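Local coordinates for protein hydrogen peroxide-inducible genes activator (PDB 6G1D) that probably senses hydrogen peroxide as a LysR-type transcription factor, joining a DNA-binding helix-turn-helix domain to a periplasmic-binding-protein-like regulatory domain, at residues B[90-95]-B[128-133]; B[100-105]-B[297-302]. The protein carries 1 engineered substitution. One frame throughout, in Å; residues are numbered along the deposited sequence.

Contact 1: residues B[90-95]-B[128-133]; sequences HAKGAN and DLEPHI
A single salt bridge at the protein surface, between K92 and E130, joins the 90-95 part of the long helix 68-95 to strand 129-135, the outermost strand of this chain's sheet in the regulatory domain. The ammonium NZ of K92 donates to OE2 of E130 at 2.7 Å, and no other pair of residues across the two segments comes within 4.5 Å. NZ does not approach in the carboxylate plane: it sits above it, about 46° out, and the two side chains cross at about a right angle. CE of K92 follows, 3.2 Å from OE2 of E130. Lysine suits this place because its four methylenes help to span the 9.2 Å between K92 CA and E130 CA. Bends at chi3 and chi4 turn NZ onto the carboxylate, whereas the shorter glutamate runs extended beyond CG and also rests on P101 of the neighbouring strand. D128 OD2 is 6.0 Å from K92 NZ, too far to pair but likely to add to the negative field around the amine. The carbonyl of K92 accepts a hydrogen bond from the hydroxyl of T99, H90 stacks edge-to-face on F76 of the second subunit, and I133 bonds to the third subunit. One ion pair at the surface, with little area buried around it, implies a polar tether between linker helix and regulatory domain, probably weakened by solvent, rather than a rigid hydrophobic joint.

Contact 2: residues B[100-105]-B[297-302]; sequences GPLTVG and EQFALI
L102 lays its CD2 methyl over the ring of F299, 4.0 Å from the ring centroid and only 9° off the normal, a CH-pi contact on the face. L102 CD2 is nearly equidistant from several ring carbons, with CD2 of F299 at 4.0 Å. Leucine suits the spot because its branch lies one carbon beyond CB, far enough from the strand to set a methyl over the ring centre; its CG stands anti to the backbone N (chi1 -179°). V104, two residues on and on the same side of strand 100-106, is branched at CB and meets the ring obliquely near CE1 and CZ, on the same side of its plane as the L102 methyl: its CG2 is 3.8 Å from CE1 of F299, while its CG1 reaches that same carbon at 4.0 Å. The two side chains share about equally the 10.0 Å between L102 CA and F299 CA. With chi1 at -165°, the phenylalanine ring is carried away from helix 293-316 towards the sheet.

M118 of helix 111-125 also packs on F299, and L102 touches L129 of the adjoining strand, so sheet and two helices share one apolar core. This is helix-on-sheet packing in the alpha/beta regulatory domain of a LysR-type regulator, whose fold resembles that of periplasmic binding proteins. All three residues are buried, and no hydrogen bond links the two segments: the contact contributes dispersion and the exclusion of water, and places the helix jointly with A300 on I167 and L169 and I302 on M118 and I121.

From the N terminus, the chain leaves helix 68-95, makes a short turn and enters strand 100-106. Strand 100-106, helix 111-125 and the parallel strand 129-135 then form a beta-alpha-beta crossover, which lies within the loop that contact 1 closes. Contact 2 closes far later, when helix 293-316 comes back to 100-106. Because 100-105 lies between the halves of contact 1 while 297-302 follows both, the two contacts cross. They meet through the sheet: the backbone N of V104 probably bonds to O of H132 at 2.8 Å. Together they connect the linker helix, the outermost strand of this chain's sheet and the late helix of the regulatory domain.

Contact 1: residues B[90-95]-B[128-133]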
loop_
_atom_site.group_PDB
_atom_site.type_symbol
_atom_site.label_atom_id
_atom_site.label_comp_id
_atom_site.label_asym_id
_atom_site.label_seq_id
_atom_site.Cartn_x
_atom_site.Cartn_y
_atom_site.Cartn_z
ATOM N N HIS B 90 -26.296 20.136 -0.099
ATOM C CA HIS B 90 -27.417 19.236 -0.316
ATOM C C HIS B 90 -28.693 19.973 -0.717
ATOM O O HIS B 90 -29.510 19.456 -1.464
ATOM C CB HIS B 90 -27.692 18.416 0.927
ATOM C CG HIS B 90 -26.894 17.159 1.009
ATOM N ND1 HIS B 90 -27.317 16.060 1.724
ATOM C CD2 HIS B 90 -25.706 16.819 0.461
ATOM C CE1 HIS B 90 -26.419 15.098 1.619
ATOM N NE2 HIS B 90 -25.434 15.533 0.856
ATOM N N ALA B 91 -28.884 21.163 -0.164
ATOM C CA ALA B 91 -30.118 21.940 -0.398
ATOM C C ALA B 91 -30.303 22.255 -1.866
ATOM O O ALA B 91 -31.413 22.265 -2.372
ATOM C CB ALA B 91 -30.084 23.246 0.403
ATOM N N LYS B 92 -29.194 22.481 -2.552
ATOM C CA LYS B 92 -29.190 22.762 -4.003
ATOM C C LYS B 92 -29.720 21.552 -4.767
ATOM O O LYS B 92 -30.464 21.741 -5.734
ATOM C CB LYS B 92 -27.778 23.121 -4.487
ATOM C CG LYS B 92 -27.100 24.287 -3.748
ATOM C CD LYS B 92 -26.104 25.095 -4.586
ATOM C CE LYS B 92 -24.659 24.582 -4.541
ATOM N NZ LYS B 92 -23.927 24.832 -5.824
ATOM N N GLY B 93 -29.360 20.337 -4.331
ATOM C CA GLY B 93 -29.874 19.078 -4.893
ATOM C C GLY B 93 -31.239 18.561 -4.454
ATOM O O GLY B 93 -31.798 17.694 -5.097
ATOM N N ALA B 94 -31.727 18.945 -3.294
ATOM C CA ALA B 94 -32.996 18.389 -2.845
ATOM C C ALA B 94 -34.199 18.764 -3.691
ATOM O O ALA B 94 -35.098 17.973 -3.921
ATOM C CB ALA B 94 -33.239 18.748 -1.395
ATOM N N ASN B 95 -34.212 20.019 -4.084
ATOM C CA ASN B 95 -35.277 20.610 -4.848
ATOM C C ASN B 95 -35.515 20.102 -6.255
ATOM O O ASN B 95 -36.636 19.888 -6.659
ATOM C CB ASN B 95 -35.013 22.095 -4.918
ATOM C CG ASN B 95 -36.128 22.830 -5.560
ATOM O OD1 ASN B 95 -37.191 22.265 -5.784
ATOM N ND2 ASN B 95 -35.906 24.102 -5.864
ATOM N N ASP B 128 -26.603 23.929 -12.140
ATOM C CA ASP B 128 -26.636 23.740 -10.690
ATOM C C ASP B 128 -26.088 22.366 -10.229
ATOM O O ASP B 128 -25.990 22.120 -9.026
ATOM C CB ASP B 128 -28.054 23.960 -10.159
ATOM C CG ASP B 128 -28.590 25.362 -10.459
ATOM O OD1 ASP B 128 -29.627 25.428 -11.148
ATOM O OD2 ASP B 128 -27.981 26.364 -10.000
ATOM N N LEU B 129 -25.753 21.470 -11.167
ATOM C CA LEU B 129 -25.096 20.207 -10.833
ATOM C C LEU B 129 -23.638 20.501 -10.441
ATOM O O LEU B 129 -22.984 21.311 -11.093
ATOM C CB LEU B 129 -25.128 19.226 -11.984
ATOM C CG LEU B 129 -24.763 17.766 -11.726
ATOM C CD1 LEU B 129 -25.736 17.081 -10.790
ATOM C CD2 LEU B 129 -24.856 16.998 -13.039
ATOM N N GLU B 130 -23.181 19.870 -9.356
ATOM C CA GLU B 130 -21.817 20.004 -8.848
ATOM C C GLU B 130 -21.176 18.620 -8.936
ATOM O O GLU B 130 -21.197 17.861 -7.958
ATOM C CB GLU B 130 -21.794 20.435 -7.379
ATOM C CG GLU B 130 -22.177 21.858 -7.053
ATOM C CD GLU B 130 -21.833 22.174 -5.571
ATOM O OE1 GLU B 130 -21.603 21.248 -4.712
ATOM O OE2 GLU B 130 -21.783 23.370 -5.260
ATOM N N PRO B 131 -20.617 18.273 -10.096
ATOM C CA PRO B 131 -20.081 16.924 -10.227
ATOM C C PRO B 131 -18.726 16.739 -9.507
ATOM O O PRO B 131 -17.920 17.656 -9.404
ATOM C CB PRO B 131 -19.967 16.740 -11.749
ATOM C CG PRO B 131 -19.811 18.136 -12.271
ATOM C CD PRO B 131 -20.354 19.098 -11.284
ATOM N N HIS B 132 -18.544 15.549 -8.965
ATOM C CA HIS B 132 -17.310 15.106 -8.344
ATOM C C HIS B 132 -17.048 13.770 -8.993
ATOM O O HIS B 132 -17.971 12.972 -9.173
ATOM C CB HIS B 132 -17.494 14.998 -6.830
ATOM C CG HIS B 132 -17.788 16.314 -6.197
ATOM N ND1 HIS B 132 -19.031 16.654 -5.710
ATOM C CD2 HIS B 132 -17.012 17.410 -6.046
ATOM C CE1 HIS B 132 -18.997 17.893 -5.259
ATOM N NE2 HIS B 132 -17.785 18.375 -5.453
ATOM N N ILE B 133 -15.804 13.565 -9.397
ATOM C CA ILE B 133 -15.430 12.446 -10.220
ATOM C C ILE B 133 -14.448 11.628 -9.417
ATOM O O ILE B 133 -13.488 12.159 -8.898
ATOM C CB ILE B 133 -14.768 12.899 -11.549
ATOM C CG1 ILE B 133 -15.685 13.877 -12.300
ATOM C CG2 ILE B 133 -14.451 11.686 -12.408
ATOM C CD1 ILE B 133 -17.050 13.304 -12.675
#

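Contact 2: residues B[100-105]-B[297-302]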
loop_
_atom_site.group_PDB
_atom_site.type_symbol
_atom_site.label_atom_id
_atom_site.label_comp_id
_atom_site.label_asym_id
_atom_site.label_seq_id
_atom_site.Cartn_x
_atom_site.Cartn_y
_atom_site.Cartn_z
ATOM N N GLY B 100 -27.209 20.156 -7.342
ATOM C CA GLY B 100 -26.395 19.816 -6.200
ATOM C C GLY B 100 -25.319 18.788 -6.508
ATOM O O GLY B 100 -25.106 18.433 -7.666
ATOM N N PRO B 101 -24.624 18.316 -5.474
ATOM C CA PRO B 101 -23.563 17.324 -5.600
ATOM C C PRO B 101 -24.036 16.032 -6.232
ATOM O O PRO B 101 -25.131 15.573 -5.966
ATOM C CB PRO B 101 -23.144 17.053 -4.148
ATOM C CG PRO B 101 -23.508 18.274 -3.413
ATOM C CD PRO B 101 -24.726 18.816 -4.095
ATOM N N LEU B 102 -23.201 15.487 -7.100
ATOM C CA LEU B 102 -23.351 14.141 -7.606
ATOM C C LEU B 102 -21.934 13.627 -7.721
ATOM O O LEU B 102 -21.136 14.208 -8.435
ATOM C CB LEU B 102 -24.026 14.153 -8.978
ATOM C CG LEU B 102 -24.274 12.786 -9.626
ATOM C CD1 LEU B 102 -25.325 12.005 -8.840
ATOM C CD2 LEU B 102 -24.667 12.948 -11.085
ATOM N N THR B 103 -21.628 12.543 -7.033
ATOM C CA THR B 103 -20.327 11.930 -7.131
ATOM C C THR B 103 -20.437 10.742 -8.070
ATOM O O THR B 103 -21.204 9.797 -7.822
ATOM C CB THR B 103 -19.829 11.532 -5.747
ATOM O OG1 THR B 103 -19.789 12.706 -4.957
ATOM C CG2 THR B 103 -18.385 10.936 -5.841
ATOM N N VAL B 104 -19.649 10.779 -9.143
ATOM C CA VAL B 104 -19.693 9.779 -10.197
ATOM C C VAL B 104 -18.363 9.025 -10.203
ATOM O O VAL B 104 -17.302 9.614 -10.322
ATOM C CB VAL B 104 -19.923 10.463 -11.559
ATOM C CG1 VAL B 104 -20.020 9.446 -12.667
ATOM C CG2 VAL B 104 -21.228 11.268 -11.531
ATOM N N GLY B 105 -18.440 7.715 -10.031
ATOM C CA GLY B 105 -17.286 6.836 -10.164
ATOM C C GLY B 105 -17.198 6.439 -11.631
ATOM O O GLY B 105 -18.222 6.178 -12.261
ATOM N N GLU B 297 -31.396 8.131 -14.280
ATOM C CA GLU B 297 -31.888 7.904 -15.636
ATOM C C GLU B 297 -31.654 9.117 -16.545
ATOM O O GLU B 297 -31.362 8.963 -17.737
ATOM C CB GLU B 297 -33.383 7.584 -15.634
ATOM C CG GLU B 297 -33.840 6.702 -16.753
ATOM C CD GLU B 297 -33.464 5.247 -16.513
ATOM O OE1 GLU B 297 -33.753 4.743 -15.397
ATOM O OE2 GLU B 297 -32.901 4.608 -17.442
ATOM N N GLN B 298 -31.800 10.321 -15.994
ATOM C CA GLN B 298 -31.461 11.526 -16.741
ATOM C C GLN B 298 -29.961 11.611 -16.934
ATOM O O GLN B 298 -29.497 12.019 -17.990
ATOM C CB GLN B 298 -31.917 12.817 -16.042
ATOM C CG GLN B 298 -33.377 13.183 -16.150
ATOM C CD GLN B 298 -33.747 14.294 -15.166
ATOM O OE1 GLN B 298 -34.195 13.994 -14.071
ATOM N NE2 GLN B 298 -33.561 15.585 -15.544
ATOM N N PHE B 299 -29.194 11.256 -15.912
ATOM C CA PHE B 299 -27.756 11.279 -16.057
ATOM C C PHE B 299 -27.320 10.308 -17.122
ATOM O O PHE B 299 -26.401 10.599 -17.873
ATOM C CB PHE B 299 -27.022 10.968 -14.739
ATOM C CG PHE B 299 -25.577 11.325 -14.779
ATOM C CD1 PHE B 299 -24.575 10.376 -14.593
ATOM C CD2 PHE B 299 -25.218 12.619 -15.072
ATOM C CE1 PHE B 299 -23.252 10.725 -14.705
ATOM C CE2 PHE B 299 -23.871 12.984 -15.156
ATOM C CZ PHE B 299 -22.885 12.034 -14.936
ATOM N N ALA B 300 -27.969 9.139 -17.173
ATOM C CA ALA B 300 -27.667 8.144 -18.207
ATOM C C ALA B 300 -27.811 8.721 -19.611
ATOM O O ALA B 300 -26.977 8.427 -20.497
ATOM C CB ALA B 300 -28.560 6.927 -18.074
ATOM N N LEU B 301 -28.870 9.504 -19.844
ATOM C CA LEU B 301 -29.061 10.120 -21.152
ATOM C C LEU B 301 -27.883 11.039 -21.524
ATOM O O LEU B 301 -27.465 11.081 -22.695
ATOM C CB LEU B 301 -30.391 10.894 -21.218
ATOM C CG LEU B 301 -31.712 10.122 -21.124
ATOM C CD1 LEU B 301 -32.851 11.161 -21.147
ATOM C CD2 LEU B 301 -31.850 9.092 -22.263
ATOM N N ILE B 302 -27.351 11.766 -20.545
ATOM C CA ILE B 302 -26.184 12.611 -20.730
ATOM C C ILE B 302 -24.979 11.796 -21.148
ATOM O O ILE B 302 -24.261 12.163 -22.079
ATOM C CB ILE B 302 -25.842 13.428 -19.455
ATOM C CG1 ILE B 302 -26.966 14.411 -19.141
ATOM C CG2 ILE B 302 -24.529 14.192 -19.619
ATOM C CD1 ILE B 302 -26.806 15.155 -17.836
#